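Local coordinates for proteasome assembly chaperone family protein (Pyrococcus furiosus DSM 3638, PDB 3WZ2) that probably assists proteasome assembly or activation, as an archaeal homolog of the proteasome-assembly chaperones, at residues 125-137 / 146-158. Residues are numbered along the deposited sequence; the frame is centred on the assembly and turned at random.
Sequences KDTFEVWGIGGSE and LGVKILKYGSITG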
loop_
_atom_site.group_PDB
_atom_site.type_symbol
_atom_site.label_atom_id
_atom_site.label_comp_id
_atom_site.label_asym_id
_atom_site.label_seq_id
_atom_site.Cartn_x
_atom_site.Cartn_y
_atom_site.Cartn_z
ATOM N N LYS B 125 -16.822 -33.224 -20.465
ATOM C CA LYS B 125 -16.523 -34.597 -20.893
ATOM C C LYS B 125 -17.459 -35.552 -20.215
ATOM O O LYS B 125 -17.875 -35.326 -19.084
ATOM C CB LYS B 125 -15.087 -34.963 -20.525
ATOM C CG LYS B 125 -14.032 -34.027 -21.151
ATOM C CD LYS B 125 -12.591 -34.271 -20.686
ATOM C CE LYS B 125 -12.115 -35.687 -20.918
ATOM N NZ LYS B 125 -10.685 -35.835 -20.540
ATOM N N ASP B 126 -17.775 -36.655 -20.893
ATOM C CA ASP B 126 -18.581 -37.699 -20.280
ATOM C C ASP B 126 -17.862 -38.353 -19.133
ATOM O O ASP B 126 -18.490 -38.706 -18.153
ATOM C CB ASP B 126 -19.011 -38.720 -21.333
ATOM C CG ASP B 126 -19.933 -38.085 -22.392
ATOM O OD1 ASP B 126 -21.073 -37.752 -22.011
ATOM O OD2 ASP B 126 -19.497 -37.851 -23.557
ATOM N N THR B 127 -16.546 -38.507 -19.270
ATOM C CA THR B 127 -15.706 -39.038 -18.204
ATOM C C THR B 127 -14.523 -38.084 -18.020
ATOM O O THR B 127 -13.553 -38.068 -18.792
ATOM C CB THR B 127 -15.252 -40.489 -18.529
ATOM O OG1 THR B 127 -16.410 -41.286 -18.832
ATOM C CG2 THR B 127 -14.503 -41.133 -17.345
ATOM N N PHE B 128 -14.616 -37.303 -16.967
ATOM C CA PHE B 128 -13.495 -36.538 -16.454
ATOM C C PHE B 128 -12.478 -37.451 -15.780
ATOM O O PHE B 128 -12.838 -38.275 -14.939
ATOM C CB PHE B 128 -14.012 -35.490 -15.447
ATOM C CG PHE B 128 -14.694 -34.316 -16.088
ATOM C CD1 PHE B 128 -13.959 -33.377 -16.820
ATOM C CD2 PHE B 128 -16.069 -34.136 -15.968
ATOM C CE1 PHE B 128 -14.587 -32.261 -17.396
ATOM C CE2 PHE B 128 -16.698 -33.045 -16.558
ATOM C CZ PHE B 128 -15.948 -32.104 -17.258
ATOM N N GLU B 129 -11.206 -37.254 -16.100
ATOM C CA GLU B 129 -10.139 -38.088 -15.566
ATOM C C GLU B 129 -9.413 -37.394 -14.355
ATOM O O GLU B 129 -9.735 -36.268 -13.956
ATOM C CB GLU B 129 -9.133 -38.395 -16.679
ATOM C CG GLU B 129 -9.678 -39.138 -17.912
ATOM C CD GLU B 129 -10.065 -40.627 -17.718
ATOM O OE1 GLU B 129 -10.191 -41.140 -16.580
ATOM O OE2 GLU B 129 -10.308 -41.286 -18.764
ATOM N N VAL B 130 -8.461 -38.107 -13.766
ATOM C CA VAL B 130 -7.579 -37.575 -12.715
ATOM C C VAL B 130 -6.118 -37.745 -13.121
ATOM O O VAL B 130 -5.704 -38.815 -13.513
ATOM C CB VAL B 130 -7.786 -38.320 -11.376
ATOM C CG1 VAL B 130 -6.850 -37.777 -10.275
ATOM C CG2 VAL B 130 -9.225 -38.200 -10.944
ATOM N N TRP B 131 -5.370 -36.654 -13.069
ATOM C CA TRP B 131 -3.947 -36.688 -13.368
ATOM C C TRP B 131 -3.154 -36.580 -12.091
ATOM O O TRP B 131 -3.663 -36.211 -11.060
ATOM C CB TRP B 131 -3.565 -35.530 -14.305
ATOM C CG TRP B 131 -4.226 -35.535 -15.638
ATOM C CD1 TRP B 131 -5.498 -35.170 -15.909
ATOM C CD2 TRP B 131 -3.631 -35.866 -16.906
ATOM N NE1 TRP B 131 -5.746 -35.247 -17.261
ATOM C CE2 TRP B 131 -4.616 -35.668 -17.897
ATOM C CE3 TRP B 131 -2.357 -36.259 -17.300
ATOM C CZ2 TRP B 131 -4.375 -35.901 -19.259
ATOM C CZ3 TRP B 131 -2.107 -36.487 -18.663
ATOM C CH2 TRP B 131 -3.112 -36.320 -19.622
ATOM N N GLY B 132 -1.864 -36.840 -12.191
ATOM C CA GLY B 132 -0.974 -36.767 -11.071
ATOM C C GLY B 132 0.336 -36.118 -11.478
ATOM O O GLY B 132 0.722 -36.151 -12.667
ATOM N N ILE B 133 1.033 -35.536 -10.499
ATOM C CA ILE B 133 2.396 -35.090 -10.717
ATOM C C ILE B 133 3.128 -35.197 -9.392
ATOM O O ILE B 133 2.565 -34.979 -8.330
ATOM C CB ILE B 133 2.427 -33.647 -11.300
ATOM C CG1 ILE B 133 3.854 -33.147 -11.547
ATOM C CG2 ILE B 133 1.731 -32.686 -10.376
ATOM C CD1 ILE B 133 4.607 -33.882 -12.647
ATOM N N GLY B 134 4.390 -35.562 -9.472
ATOM C CA GLY B 134 5.205 -35.815 -8.316
ATOM C C GLY B 134 6.319 -34.802 -8.273
ATOM O O GLY B 134 6.713 -34.257 -9.302
ATOM N N GLY B 135 6.843 -34.574 -7.080
ATOM C CA GLY B 135 7.912 -33.605 -6.893
ATOM C C GLY B 135 9.254 -34.055 -7.422
ATOM O O GLY B 135 10.129 -33.238 -7.627
ATOM N N SER B 136 9.435 -35.352 -7.586
ATOM C CA SER B 136 10.591 -35.890 -8.296
ATOM C C SER B 136 10.150 -37.107 -9.095
ATOM O O SER B 136 8.997 -37.572 -8.977
ATOM C CB SER B 136 11.686 -36.327 -7.294
ATOM O OG SER B 136 11.343 -37.600 -6.712
ATOM N N GLU B 137 11.107 -37.697 -9.796
ATOM C CA GLU B 137 10.834 -38.819 -10.673
ATOM C C GLU B 137 10.365 -40.024 -9.870
ATOM O O GLU B 137 9.463 -40.716 -10.299
ATOM C CB GLU B 137 12.064 -39.182 -11.519
ATOM C CG GLU B 137 11.790 -40.207 -12.636
ATOM C CD GLU B 137 10.654 -39.797 -13.602
ATOM O OE1 GLU B 137 9.884 -40.679 -14.070
ATOM O OE2 GLU B 137 10.531 -38.580 -13.908
ATOM N N LEU B 146 0.267 -46.703 -9.669
ATOM C CA LEU B 146 -1.130 -46.752 -9.306
ATOM C C LEU B 146 -2.048 -46.576 -10.493
ATOM O O LEU B 146 -3.242 -46.470 -10.315
ATOM C CB LEU B 146 -1.449 -45.677 -8.280
ATOM C CG LEU B 146 -0.653 -45.733 -6.998
ATOM C CD1 LEU B 146 -0.824 -44.419 -6.247
ATOM C CD2 LEU B 146 -1.075 -46.906 -6.122
ATOM N N GLY B 147 -1.491 -46.482 -11.682
ATOM C CA GLY B 147 -2.266 -46.197 -12.855
ATOM C C GLY B 147 -2.739 -44.763 -13.020
ATOM O O GLY B 147 -3.713 -44.516 -13.723
ATOM N N VAL B 148 -2.079 -43.807 -12.370
ATOM C CA VAL B 148 -2.417 -42.398 -12.540
ATOM C C VAL B 148 -1.537 -41.837 -13.674
ATOM O O VAL B 148 -0.352 -42.005 -13.657
ATOM C CB VAL B 148 -2.158 -41.619 -11.250
ATOM C CG1 VAL B 148 -2.434 -40.118 -11.448
ATOM C CG2 VAL B 148 -3.014 -42.156 -10.124
ATOM N N LYS B 149 -2.134 -41.158 -14.632
ATOM C CA LYS B 149 -1.389 -40.499 -15.689
ATOM C C LYS B 149 -0.640 -39.306 -15.140
ATOM O O LYS B 149 -1.233 -38.498 -14.427
ATOM C CB LYS B 149 -2.335 -39.937 -16.760
ATOM C CG LYS B 149 -3.127 -40.961 -17.527
ATOM C CD LYS B 149 -2.793 -41.012 -19.015
ATOM C CE LYS B 149 -3.554 -42.171 -19.673
ATOM N NZ LYS B 149 -2.747 -43.428 -19.624
ATOM N N ILE B 150 0.593 -39.125 -15.615
ATOM C CA ILE B 150 1.433 -38.011 -15.244
ATOM C C ILE B 150 1.192 -36.834 -16.146
ATOM O O ILE B 150 1.268 -36.947 -17.343
ATOM C CB ILE B 150 2.914 -38.396 -15.322
ATOM C CG1 ILE B 150 3.189 -39.581 -14.396
ATOM C CG2 ILE B 150 3.824 -37.224 -14.995
ATOM C CD1 ILE B 150 2.763 -39.417 -12.955
ATOM N N LEU B 151 0.855 -35.695 -15.559
ATOM C CA LEU B 151 0.793 -34.471 -16.304
ATOM C C LEU B 151 2.180 -34.100 -16.844
ATOM O O LEU B 151 3.142 -34.002 -16.074
ATOM C CB LEU B 151 0.277 -33.357 -15.400
ATOM C CG LEU B 151 -0.040 -32.016 -16.077
ATOM C CD1 LEU B 151 -1.097 -32.153 -17.161
ATOM C CD2 LEU B 151 -0.477 -30.996 -15.023
ATOM N N LYS B 152 2.277 -33.867 -18.139
ATOM C CA LYS B 152 3.563 -33.602 -18.772
ATOM C C LYS B 152 3.836 -32.103 -18.868
ATOM O O LYS B 152 4.953 -31.663 -18.607
ATOM C CB LYS B 152 3.625 -34.243 -20.160
ATOM C CG LYS B 152 3.645 -35.760 -20.115
ATOM C CD LYS B 152 4.791 -36.310 -19.263
ATOM C CE LYS B 152 5.079 -37.761 -19.633
ATOM N NZ LYS B 152 5.400 -38.552 -18.426
ATOM N N TYR B 153 2.810 -31.342 -19.208
ATOM C CA TYR B 153 2.910 -29.907 -19.450
ATOM C C TYR B 153 1.680 -29.283 -18.856
ATOM O O TYR B 153 0.588 -29.790 -19.034
ATOM C CB TYR B 153 2.989 -29.563 -20.947
ATOM C CG TYR B 153 4.312 -29.966 -21.574
ATOM C CD1 TYR B 153 5.448 -29.159 -21.439
ATOM C CD2 TYR B 153 4.445 -31.182 -22.290
ATOM C CE1 TYR B 153 6.675 -29.532 -21.991
ATOM C CE2 TYR B 153 5.662 -31.552 -22.853
ATOM C CZ TYR B 153 6.775 -30.720 -22.702
ATOM O OH TYR B 153 7.983 -31.086 -23.257
ATOM N N GLY B 154 1.866 -28.194 -18.133
ATOM C CA GLY B 154 0.778 -27.309 -17.769
ATOM C C GLY B 154 1.216 -26.456 -16.586
ATOM O O GLY B 154 2.376 -26.431 -16.236
ATOM N N SER B 155 0.274 -25.803 -15.931
ATOM C CA SER B 155 0.594 -25.060 -14.757
ATOM C C SER B 155 -0.355 -25.339 -13.636
ATOM O O SER B 155 -1.516 -25.659 -13.868
ATOM C CB SER B 155 0.623 -23.602 -15.055
ATOM O OG SER B 155 -0.606 -23.185 -15.476
ATOM N N ILE B 156 0.176 -25.291 -12.419
ATOM C CA ILE B 156 -0.603 -25.471 -11.201
ATOM C C ILE B 156 -0.403 -24.246 -10.320
ATOM O O ILE B 156 0.683 -24.055 -9.751
ATOM C CB ILE B 156 -0.185 -26.726 -10.442
ATOM C CG1 ILE B 156 -0.208 -27.954 -11.366
ATOM C CG2 ILE B 156 -1.114 -26.948 -9.270
ATOM C CD1 ILE B 156 0.290 -29.233 -10.700
ATOM N N THR B 157 -1.427 -23.396 -10.241
ATOM C CA THR B 157 -1.350 -22.118 -9.509
ATOM C C THR B 157 -1.898 -22.280 -8.096
ATOM O O THR B 157 -2.542 -23.278 -7.769
ATOM C CB THR B 157 -2.189 -21.023 -10.171
ATOM O OG1 THR B 157 -3.542 -21.505 -10.292
ATOM C CG2 THR B 157 -1.637 -20.705 -11.558
ATOM N N GLY B 158 -1.509 -21.367 -7.222
ATOM C CA GLY B 158 -1.989 -21.399 -5.867
ATOM C C GLY B 158 -1.183 -22.290 -4.950
ATOM O O GLY B 158 -0.052 -22.725 -5.275
HETATM O O HOH W 1 -4.863 -40.896 -14.897
#
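Val148 opens the contact by laying CG1 over the backbone of the neighbouring strand, 3.4 Å from Gly132 N; with chi1 at 177° this methyl is swung opposite its own N and onto Gly132, which, having no side chain, lets it come so close. At Lys149 a water bridges the two strands, donating a hydrogen bond to Val130 O and accepting one from Lys149 N. Lys149 O then receives Gly132 N at 2.9 Å, while Lys149 CB lies obliquely against the Trp131 ring, 3.7 Å from CE3. Ile150 brings its carbonyl O to the edge of the indole, and its CG2 meets Ile133 CD1 at 4.2 Å, the two side chains crossing at about a right angle. Leu151 N closes the short parallel pairing with a 2.9 Å bond to Gly132 O, so Gly132 is gripped through both its N and O. Leu151 CD1 sits over one face of the indole, toward the rim, and Trp131 NE1 hydrogen-bonds Glu180 OE2 on strand 174-181. Losing the indole to an alanine is likely to uncover Lys149 CB and Leu151 CD1 and strand Glu180 without its N-H donor. Beyond the turn, Ile156 CD1 reaches Ile133 CG2 at 3.8 Å. Strand 130-134, helix 137-145 and strand 149-150 form a β-α-β unit at one margin of the large mixed sheet: strand 174-181 flanks 130-134 on its other side, Ile150 packs on helix 137-145, Val148 touches Val197 of helix 188-202, and residues 154-157 pair antiparallel with a strand of a second subunit.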